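Local coordinates for protein regulator of nonsense transcripts 2 (Homo sapiens, PDB 4CEK) that acts, as UPF2, in nonsense-mediated mRNA decay, with MIF4G domains that probably serve as helical scaffolds for other factors of the pathway, at residues A157-P162 with C191-G196; T212-V217 with A253-E258; G221-T224 with M228-K231; F245-I250 with A292-M297. One frame throughout, in Å; residues are numbered along the deposited sequence.

Contact 1 (A157-P162 with C191-G196)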
# COMPACT_ATOMS: atom_id res chain seq x y z
N ALA A 157 7.85 -0.63 10.89
CA ALA A 157 7.97 -2.05 10.52
C ALA A 157 7.07 -2.40 9.36
O ALA A 157 7.45 -3.18 8.50
CB ALA A 157 7.69 -2.97 11.71
N LEU A 158 5.87 -1.84 9.32
CA LEU A 158 4.99 -2.01 8.15
C LEU A 158 5.65 -1.44 6.88
O LEU A 158 5.60 -2.07 5.84
CB LEU A 158 3.65 -1.34 8.41
CG LEU A 158 2.88 -1.89 9.60
CD1 LEU A 158 1.51 -1.26 9.67
CD2 LEU A 158 2.75 -3.40 9.45
N PHE A 159 6.34 -0.30 6.97
CA PHE A 159 6.87 0.39 5.79
C PHE A 159 8.06 -0.35 5.19
O PHE A 159 8.28 -0.31 3.97
CB PHE A 159 7.25 1.83 6.15
CG PHE A 159 7.88 2.60 5.01
CD1 PHE A 159 7.08 3.20 4.04
CD2 PHE A 159 9.25 2.73 4.93
CE1 PHE A 159 7.65 3.93 3.00
CE2 PHE A 159 9.83 3.45 3.90
CZ PHE A 159 9.03 4.07 2.92
N ILE A 160 8.86 -1.02 6.02
CA ILE A 160 10.01 -1.77 5.50
C ILE A 160 9.66 -3.21 5.14
O ILE A 160 10.57 -4.02 5.10
CB ILE A 160 11.28 -1.74 6.40
CG1 ILE A 160 11.02 -2.37 7.76
CG2 ILE A 160 11.81 -0.32 6.56
CD1 ILE A 160 12.23 -2.36 8.67
N VAL A 161 8.40 -3.55 4.89
CA VAL A 161 8.08 -4.83 4.23
C VAL A 161 9.12 -5.11 3.13
O VAL A 161 9.38 -4.25 2.31
CB VAL A 161 6.72 -4.89 3.49
CG1 VAL A 161 5.74 -5.78 4.21
CG2 VAL A 161 6.13 -3.52 3.21
N PRO A 162 9.72 -6.31 3.13
CA PRO A 162 10.63 -6.62 2.01
C PRO A 162 9.91 -6.83 0.65
O PRO A 162 8.78 -7.35 0.60
CB PRO A 162 11.31 -7.89 2.48
CG PRO A 162 10.33 -8.53 3.41
CD PRO A 162 9.62 -7.41 4.10
N CYS A 191 0.77 6.43 5.30
CA CYS A 191 0.36 6.99 4.03
C CYS A 191 1.30 8.11 3.63
O CYS A 191 1.69 8.23 2.44
CB CYS A 191 -1.07 7.49 4.04
SG CYS A 191 -2.25 6.12 4.12
N SER A 192 1.66 8.92 4.61
CA SER A 192 2.57 10.00 4.39
C SER A 192 3.91 9.52 3.92
O SER A 192 4.50 10.09 2.99
CB SER A 192 2.75 10.80 5.66
OG SER A 192 3.77 11.76 5.44
N MET A 193 4.39 8.47 4.54
CA MET A 193 5.65 7.84 4.12
C MET A 193 5.55 7.27 2.68
O MET A 193 6.48 7.39 1.88
CB MET A 193 6.02 6.72 5.10
CG MET A 193 6.44 7.21 6.49
SD MET A 193 7.05 5.85 7.52
CE MET A 193 5.50 5.12 8.02
N LEU A 194 4.41 6.65 2.36
CA LEU A 194 4.22 5.97 1.10
C LEU A 194 4.11 7.02 0.01
O LEU A 194 4.75 6.89 -1.03
CB LEU A 194 2.99 5.06 1.15
CG LEU A 194 3.18 3.70 1.83
CD1 LEU A 194 1.86 2.93 1.93
CD2 LEU A 194 4.19 2.86 1.08
N ARG A 195 3.36 8.09 0.26
CA ARG A 195 3.32 9.24 -0.66
C ARG A 195 4.69 9.84 -0.99
O ARG A 195 4.95 10.16 -2.15
CB ARG A 195 2.48 10.40 -0.09
CG ARG A 195 0.99 10.25 -0.31
CD ARG A 195 0.27 11.60 -0.21
NE ARG A 195 0.64 12.29 1.02
CZ ARG A 195 0.10 12.09 2.22
NH1 ARG A 195 -0.91 11.21 2.38
NH2 ARG A 195 0.57 12.78 3.25
N GLY A 196 5.51 10.08 0.03
CA GLY A 196 6.84 10.66 -0.16
C GLY A 196 7.75 9.75 -0.97
O GLY A 196 8.47 10.20 -1.86

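Contact 2 (T212-V217 with A253-E258)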
# COMPACT_ATOMS: atom_id res chain seq x y z
N THR A 212 11.39 -2.47 -6.43
CA THR A 212 11.09 -1.66 -5.22
C THR A 212 9.96 -0.68 -5.50
O THR A 212 9.06 -0.52 -4.71
CB THR A 212 12.28 -0.81 -4.75
OG1 THR A 212 13.42 -1.65 -4.55
CG2 THR A 212 11.93 -0.08 -3.46
N LYS A 213 10.03 -0.02 -6.64
CA LYS A 213 9.02 0.95 -7.03
C LYS A 213 7.63 0.27 -7.03
O LYS A 213 6.63 0.83 -6.53
CB LYS A 213 9.37 1.52 -8.40
CG LYS A 213 10.77 2.12 -8.48
CD LYS A 213 11.12 2.64 -9.88
CE LYS A 213 12.16 3.77 -9.86
NZ LYS A 213 12.09 4.65 -11.06
N ASN A 214 7.58 -0.95 -7.57
CA ASN A 214 6.35 -1.74 -7.63
C ASN A 214 5.83 -2.15 -6.23
O ASN A 214 4.63 -2.18 -6.03
CB ASN A 214 6.54 -2.97 -8.55
CG ASN A 214 6.55 -2.61 -10.06
OD1 ASN A 214 6.06 -1.54 -10.49
ND2 ASN A 214 7.11 -3.52 -10.87
N LYS A 215 6.72 -2.41 -5.27
CA LYS A 215 6.33 -2.61 -3.88
C LYS A 215 5.60 -1.36 -3.37
O LYS A 215 4.51 -1.47 -2.79
CB LYS A 215 7.54 -2.86 -2.97
CG LYS A 215 7.18 -3.16 -1.50
CD LYS A 215 8.18 -2.64 -0.45
CE LYS A 215 8.17 -1.12 -0.31
NZ LYS A 215 7.40 -0.52 0.84
N THR A 216 6.19 -0.18 -3.55
CA THR A 216 5.57 1.05 -3.07
C THR A 216 4.19 1.20 -3.68
O THR A 216 3.23 1.46 -2.98
CB THR A 216 6.39 2.31 -3.40
OG1 THR A 216 7.63 2.28 -2.69
CG2 THR A 216 5.65 3.55 -3.01
N VAL A 217 4.10 1.04 -5.00
CA VAL A 217 2.85 1.26 -5.72
C VAL A 217 1.83 0.20 -5.37
O VAL A 217 0.66 0.52 -5.23
CB VAL A 217 3.07 1.35 -7.26
CG1 VAL A 217 1.83 0.93 -8.01
CG2 VAL A 217 3.46 2.76 -7.66
N ALA A 253 2.52 2.62 -13.22
CA ALA A 253 1.11 2.82 -13.57
C ALA A 253 0.32 1.52 -13.71
O ALA A 253 -0.84 1.45 -13.26
CB ALA A 253 0.98 3.59 -14.87
N CYS A 254 0.91 0.55 -14.40
CA CYS A 254 0.26 -0.71 -14.75
C CYS A 254 0.18 -1.58 -13.54
O CYS A 254 -0.86 -2.23 -13.31
CB CYS A 254 0.99 -1.45 -15.94
SG CYS A 254 0.85 -0.56 -17.55
N THR A 255 1.25 -1.60 -12.73
CA THR A 255 1.18 -2.20 -11.38
C THR A 255 0.07 -1.57 -10.52
O THR A 255 -0.75 -2.29 -9.91
CB THR A 255 2.48 -2.07 -10.63
OG1 THR A 255 3.55 -2.50 -11.49
CG2 THR A 255 2.44 -2.93 -9.35
N LEU A 256 -0.00 -0.24 -10.50
CA LEU A 256 -1.04 0.41 -9.70
C LEU A 256 -2.39 -0.06 -10.16
O LEU A 256 -3.23 -0.44 -9.32
CB LEU A 256 -0.96 1.96 -9.81
CG LEU A 256 -1.94 2.81 -8.98
CD1 LEU A 256 -1.80 2.43 -7.50
CD2 LEU A 256 -1.63 4.28 -9.16
N LEU A 257 -2.63 -0.06 -11.47
CA LEU A 257 -3.97 -0.44 -12.00
C LEU A 257 -4.32 -1.94 -11.81
O LEU A 257 -5.47 -2.28 -11.57
CB LEU A 257 -4.13 -0.02 -13.46
CG LEU A 257 -4.11 1.48 -13.76
CD1 LEU A 257 -3.79 1.80 -15.25
CD2 LEU A 257 -5.45 2.01 -13.33
N GLU A 258 -3.34 -2.81 -11.86
CA GLU A 258 -3.55 -4.22 -11.52
C GLU A 258 -3.97 -4.40 -10.05
O GLU A 258 -4.74 -5.30 -9.72
CB GLU A 258 -2.29 -5.03 -11.73
CG GLU A 258 -1.88 -5.39 -13.16
CD GLU A 258 -0.57 -6.19 -13.15
OE1 GLU A 258 -0.44 -7.07 -12.26
OE2 GLU A 258 0.33 -5.92 -13.99

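Contact 3 (G221-T224 with M228-K231)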
# COMPACT_ATOMS: atom_id res chain seq x y z
N GLY A 221 -1.86 0.66 -3.54
CA GLY A 221 -3.05 0.04 -4.10
C GLY A 221 -3.87 -0.69 -3.06
O GLY A 221 -5.09 -0.62 -3.06
N GLU A 222 -3.21 -1.45 -2.21
CA GLU A 222 -3.93 -2.23 -1.17
C GLU A 222 -4.64 -1.29 -0.17
O GLU A 222 -5.83 -1.44 0.15
CB GLU A 222 -2.94 -3.14 -0.44
CG GLU A 222 -2.54 -4.38 -1.24
CD GLU A 222 -3.77 -5.17 -1.71
OE1 GLU A 222 -4.76 -5.25 -0.95
OE2 GLU A 222 -3.79 -5.65 -2.85
N LEU A 223 -3.92 -0.25 0.22
CA LEU A 223 -4.45 0.80 1.07
C LEU A 223 -5.61 1.54 0.44
O LEU A 223 -6.48 2.02 1.15
CB LEU A 223 -3.31 1.76 1.48
CG LEU A 223 -2.40 1.13 2.55
CD1 LEU A 223 -1.10 1.86 2.69
CD2 LEU A 223 -3.13 1.07 3.90
N THR A 224 -5.64 1.62 -0.89
CA THR A 224 -6.71 2.33 -1.58
C THR A 224 -7.97 1.49 -1.48
O THR A 224 -9.09 2.02 -1.24
CB THR A 224 -6.37 2.56 -3.07
OG1 THR A 224 -5.17 3.34 -3.17
CG2 THR A 224 -7.49 3.27 -3.82
N MET A 228 -7.85 3.71 2.97
CA MET A 228 -6.85 4.47 3.72
C MET A 228 -6.23 5.55 2.85
O MET A 228 -5.88 6.58 3.34
CB MET A 228 -5.79 3.56 4.30
CG MET A 228 -6.33 2.58 5.34
SD MET A 228 -7.10 3.34 6.83
CE MET A 228 -8.85 3.38 6.43
N PHE A 229 -6.07 5.31 1.54
CA PHE A 229 -5.91 6.37 0.54
C PHE A 229 -7.27 6.57 -0.05
O PHE A 229 -8.01 5.60 -0.19
CB PHE A 229 -4.95 5.98 -0.56
CG PHE A 229 -3.53 6.12 -0.18
CD1 PHE A 229 -2.85 7.31 -0.37
CD2 PHE A 229 -2.84 5.06 0.39
CE1 PHE A 229 -1.52 7.43 -0.02
CE2 PHE A 229 -1.51 5.19 0.75
CZ PHE A 229 -0.85 6.37 0.53
N THR A 230 -7.63 7.82 -0.34
CA THR A 230 -8.92 8.11 -0.94
C THR A 230 -8.71 7.90 -2.43
O THR A 230 -7.56 7.84 -2.91
CB THR A 230 -9.36 9.58 -0.73
OG1 THR A 230 -8.34 10.42 -1.24
CG2 THR A 230 -9.65 9.93 0.77
N LYS A 231 -9.83 7.81 -3.16
CA LYS A 231 -9.83 7.63 -4.63
C LYS A 231 -9.11 8.76 -5.28
O LYS A 231 -8.29 8.57 -6.20
CB LYS A 231 -11.26 7.54 -5.15
CG LYS A 231 -11.91 6.23 -4.74
CD LYS A 231 -13.44 6.23 -4.83
CE LYS A 231 -13.98 4.90 -4.33
NZ LYS A 231 -14.14 4.93 -2.84
O HOH W 1 -9.95 4.53 -1.65

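Contact 4 (F245-I250 with A292-M297)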
# COMPACT_ATOMS: atom_id res chain seq x y z
N PHE A 245 5.04 10.00 -19.36
CA PHE A 245 4.73 8.60 -19.64
C PHE A 245 5.91 7.84 -20.27
O PHE A 245 5.90 7.50 -21.44
CB PHE A 245 3.49 8.55 -20.54
CG PHE A 245 2.64 7.33 -20.35
CD1 PHE A 245 2.27 6.90 -19.08
CD2 PHE A 245 2.17 6.63 -21.45
CE1 PHE A 245 1.47 5.78 -18.92
CE2 PHE A 245 1.36 5.53 -21.29
CZ PHE A 245 1.01 5.10 -20.03
N SER A 246 6.89 7.54 -19.43
CA SER A 246 8.16 6.99 -19.79
C SER A 246 8.25 5.57 -19.26
O SER A 246 7.33 5.10 -18.62
CB SER A 246 9.23 7.80 -19.09
OG SER A 246 9.27 7.42 -17.72
N HIS A 247 9.39 4.91 -19.43
CA HIS A 247 9.46 3.51 -19.14
C HIS A 247 9.13 3.12 -17.72
O HIS A 247 8.27 2.26 -17.52
CB HIS A 247 10.81 2.93 -19.59
CG HIS A 247 10.90 2.72 -21.10
ND1 HIS A 247 10.07 3.33 -21.99
CD2 HIS A 247 11.80 1.95 -21.86
CE1 HIS A 247 10.41 2.97 -23.24
NE2 HIS A 247 11.46 2.12 -23.16
N HIS A 248 9.78 3.71 -16.72
CA HIS A 248 9.49 3.32 -15.33
C HIS A 248 8.09 3.77 -14.91
O HIS A 248 7.41 3.05 -14.22
CB HIS A 248 10.60 3.72 -14.35
CG HIS A 248 11.74 2.69 -14.25
ND1 HIS A 248 12.64 2.68 -13.23
CD2 HIS A 248 12.08 1.60 -15.07
CE1 HIS A 248 13.52 1.67 -13.41
NE2 HIS A 248 13.17 1.00 -14.53
N HIS A 249 7.63 4.90 -15.40
CA HIS A 249 6.33 5.39 -15.01
C HIS A 249 5.17 4.59 -15.55
O HIS A 249 4.08 4.57 -14.92
CB HIS A 249 6.15 6.84 -15.41
CG HIS A 249 7.13 7.76 -14.74
ND1 HIS A 249 7.17 9.09 -14.99
CD2 HIS A 249 8.13 7.50 -13.80
CE1 HIS A 249 8.15 9.65 -14.26
NE2 HIS A 249 8.74 8.67 -13.52
N ILE A 250 5.36 3.99 -16.73
CA ILE A 250 4.37 3.16 -17.40
C ILE A 250 4.21 1.91 -16.55
O ILE A 250 3.07 1.51 -16.29
CB ILE A 250 4.76 2.76 -18.86
CG1 ILE A 250 4.69 3.94 -19.84
CG2 ILE A 250 3.82 1.70 -19.39
CD1 ILE A 250 5.51 3.73 -21.12
N ALA A 292 7.20 -1.73 -28.36
CA ALA A 292 6.20 -2.80 -28.31
C ALA A 292 5.90 -3.35 -26.91
O ALA A 292 4.75 -3.64 -26.60
CB ALA A 292 6.67 -3.96 -29.20
N ARG A 293 6.93 -3.51 -26.09
CA ARG A 293 6.76 -4.12 -24.77
C ARG A 293 5.82 -3.29 -23.87
O ARG A 293 5.05 -3.83 -23.08
CB ARG A 293 8.13 -4.34 -24.10
CG ARG A 293 8.01 -4.82 -22.65
CD ARG A 293 9.30 -5.39 -22.06
NE ARG A 293 9.31 -5.24 -20.60
CZ ARG A 293 9.77 -4.16 -19.94
NH1 ARG A 293 10.30 -3.12 -20.59
NH2 ARG A 293 9.70 -4.13 -18.61
N TYR A 294 5.86 -1.98 -24.02
CA TYR A 294 5.07 -1.11 -23.17
C TYR A 294 3.72 -0.86 -23.80
O TYR A 294 2.75 -0.55 -23.11
CB TYR A 294 5.81 0.22 -22.93
CG TYR A 294 7.02 0.08 -22.04
CD1 TYR A 294 6.91 0.18 -20.67
CD2 TYR A 294 8.26 -0.19 -22.57
CE1 TYR A 294 8.00 0.05 -19.84
CE2 TYR A 294 9.37 -0.35 -21.75
CZ TYR A 294 9.23 -0.20 -20.37
OH TYR A 294 10.32 -0.33 -19.53
N VAL A 295 3.63 -0.99 -25.12
CA VAL A 295 2.34 -0.91 -25.79
C VAL A 295 1.45 -2.05 -25.25
O VAL A 295 0.29 -1.83 -24.86
CB VAL A 295 2.51 -0.93 -27.34
CG1 VAL A 295 1.15 -0.92 -28.04
CG2 VAL A 295 3.33 0.30 -27.77
N THR A 296 2.03 -3.23 -25.15
CA THR A 296 1.34 -4.43 -24.71
C THR A 296 1.00 -4.36 -23.20
O THR A 296 -0.16 -4.66 -22.79
CB THR A 296 2.23 -5.66 -25.04
OG1 THR A 296 2.43 -5.72 -26.47
CG2 THR A 296 1.65 -6.91 -24.50
N MET A 297 1.98 -3.94 -22.38
CA MET A 297 1.73 -3.60 -20.95
C MET A 297 0.53 -2.68 -20.71
O MET A 297 -0.39 -3.03 -19.99
CB MET A 297 2.97 -2.97 -20.32
CG MET A 297 3.13 -3.18 -18.81
SD MET A 297 4.65 -2.40 -18.18
CE MET A 297 5.90 -3.52 -18.81

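Contact 1 (A157-P162 with C191-G196)
Phe-159 reaches from the last turn of helix 148-159 to Met-193 on helix 185-203, a Met-aromatic contact inside the all-helical MIF4G fold. The thioether lies over one face of the ring, Met-193 SD standing 4.6 Å from the Phe-159 centroid and 25° off the ring normal. Methionine suits this place because its chain is both long and bendable. It runs out extended as far as SD and then turns at chi3 (-79°), which leaves the terminal methyl, Met-193 CE, 4.2 Å from Phe-159 CB, at the root of the ring. Closer to the helix, Met-193 CB rests 3.8 Å from Phe-159 CD1, so the base of the methionine takes part as well as its end. Leu-194 supplies the next contact: its branch CD2 approaches Phe-159 CE1 obliquely, at 4.1 Å. No hydrogen bond joins the two segments, and the join relies on sulfur, methyl and ring surfaces. What carries the ring across is its first torsion, which sets CG opposite the backbone nitrogen (chi1 177°). Further out, Ala-90 and Thr-94 of helix 89-99 touch Phe-159, while Lys-215 of helix 210-225 makes a cation-pi contact on the face opposite the sulfur. Helix 148-159 ends here, Ile-160 being the first residue to leave helical geometry. On the rim nearest helix 185-203, Phe-159 CE1 also lies 3.8 Å from Met-193 O.

Contact 2 (T212-V217 with A253-E258)
Helices 210-225 and 247-266 run roughly alongside each other where Val-217 meets Leu-256, their local axes 9.1 Å apart at closest and inclined by 35° in the same N-to-C sense. Such side-by-side packing of helices two apart in the chain belongs to the helical-hairpin solenoid of the MIF4G fold. Val-217 is the apolar wedge. Its CG1 branch, opposite the backbone nitrogen (chi1 153°), presses on the neighbouring backbone, 3.3 Å from Leu-256 N, and lies 3.5 Å from Leu-256 CB. A short, beta-branched residue suits so close an approach, the nearest CA pair being Val-217 and Leu-256 at 5.6 Å. Leu-256 answers with CD1, 4.0 Å from the same valine methyl, Val-217 CG1, and touches Thr-234 of helix 231-243 as well. One turn earlier on helix 210-225, Asn-214 faces Thr-255, the residue just before Leu-256. The side chains of Asn-214 and Thr-255 cross at about a right angle. The hydroxyl of Thr-255 is hydrogen-bonded within its own helix to Glu-251 O, a habit that lets threonine sit in a buried helix face. Asn-214 OD1 therefore makes a close polar approach to Thr-255 OG1, 2.9 Å away, that does not count as a hydrogen bond, and the methyl Thr-255 CG2 lies 4.0 Å from Asn-214 O.

Contact 3 (G221-T224 with M228-K231)
Leu-223 and Met-228 meet at the tight turn between helices 210-225 and 231-243 of the MIF4G fold. The carbonyl of Leu-223 gathers the returning chain: Met-228 N donates to Leu-223 O at 2.8 Å, nearly in line with the carbonyl bond (162°) but bent at the hydrogen (140°), and Phe-229 N adds a weak bond to the same oxygen. Around this grip the leucine divides its work between two branches. Leu-223 CD2 packs 3.7 Å from Met-228 CB, and Leu-223 CD1 touches Phe-229 CE2 at 3.9 Å. The methionine bends at chi2, which leads the end of its chain away from the helix, so only its first carbons touch the leucine. With CG opposite its own carbonyl carbon (chi1 -80°), the Phe-229 ring offers its edge, in plane, to Leu-223 CB, 3.5 Å from Phe-229 CD2. Its remaining surroundings include the thiol of Cys-191 and the aliphatic part of Arg-195 on helix 185-203, surfaces that suit a phenylalanine. Thr-224 OG1 sits 3.7 Å from Phe-229 CB; it is hydrogen-bonded to Ile-220 O and also shares a hydrogen bond with the hydroxyl of Thr-234. Thr-230 then N-caps the next helix, its hydroxyl bonding to Asp-233 N, a standard role for threonine. Between the two backbones a water donates to Thr-224 O and to Phe-229 O, each 2.7 Å from the water oxygen.

Contact 4 (F245-I250 with A292-M297)
Tyr-294 of helix 292-305 spans the gap to Ile-250 and His-247 in the first turn of helix 247-266, packing the last helix of this MIF4G domain against one two helices back in the chain. Its CB starts beside isoleucine, 4.0 Å from Ile-250 CD1, and CG, opposite the carbonyl carbon (chi1 -70°), sends the ring toward helix 247-266. At CD1 the ring offers its edge to the beta branch, Ile-250 CG2 lying 3.7 Å away near the ring plane. An isoleucine fits because one arm, CG2, meets this edge while the other, CD1, stands to one side of the plane near CB and CG; CG2 further touches the sulfur of Met-297. One atom on, CE1 comes to 3.2 Å from His-247 O. The other rim, CD2 and CE2, passes beneath the imidazole in a face-to-face stack, centroids 4.0 Å apart and planes inclined by 28°. CE2 lies over the centre of the His-247 ring. A flat imidazole suits the place because it can lie against the phenol face. CZ follows at 3.4 Å from His-247 CG. Beyond the stack the hydroxyl is hydrogen-bonded to Glu-251 OE2, and Arg-293 NH1 adds a weak bond to Tyr-294 OH at 3.0 Å; the two partners would hold the phenol ring in its orientation. At the very tip, Tyr-294 OH touches the root of the histidine, 3.3 Å from His-247 CB.

From the N terminus, contact 1 comes first, closing a mostly helical loop of 28 residues and joining helix 148-159 to helix 185-203 before the others begin. Helix 210-225 then opens contact 2, whose 35-residue loop ends on helix 247-266; contact 3, the tight turn into helix 231-243, is nested within it. Contact 4 starts inside that loop and finishes beyond it on helix 292-305, so contacts 2 and 4 cross and share helix 247-266. The contacts also touch directly: Leu-194 meets Leu-223 between contacts 1 and 3, Lys-215 NZ probably bonds Phe-159 O between 1 and 2, and Lys-213 NZ probably bonds His-248 ND1 between 2 and 4.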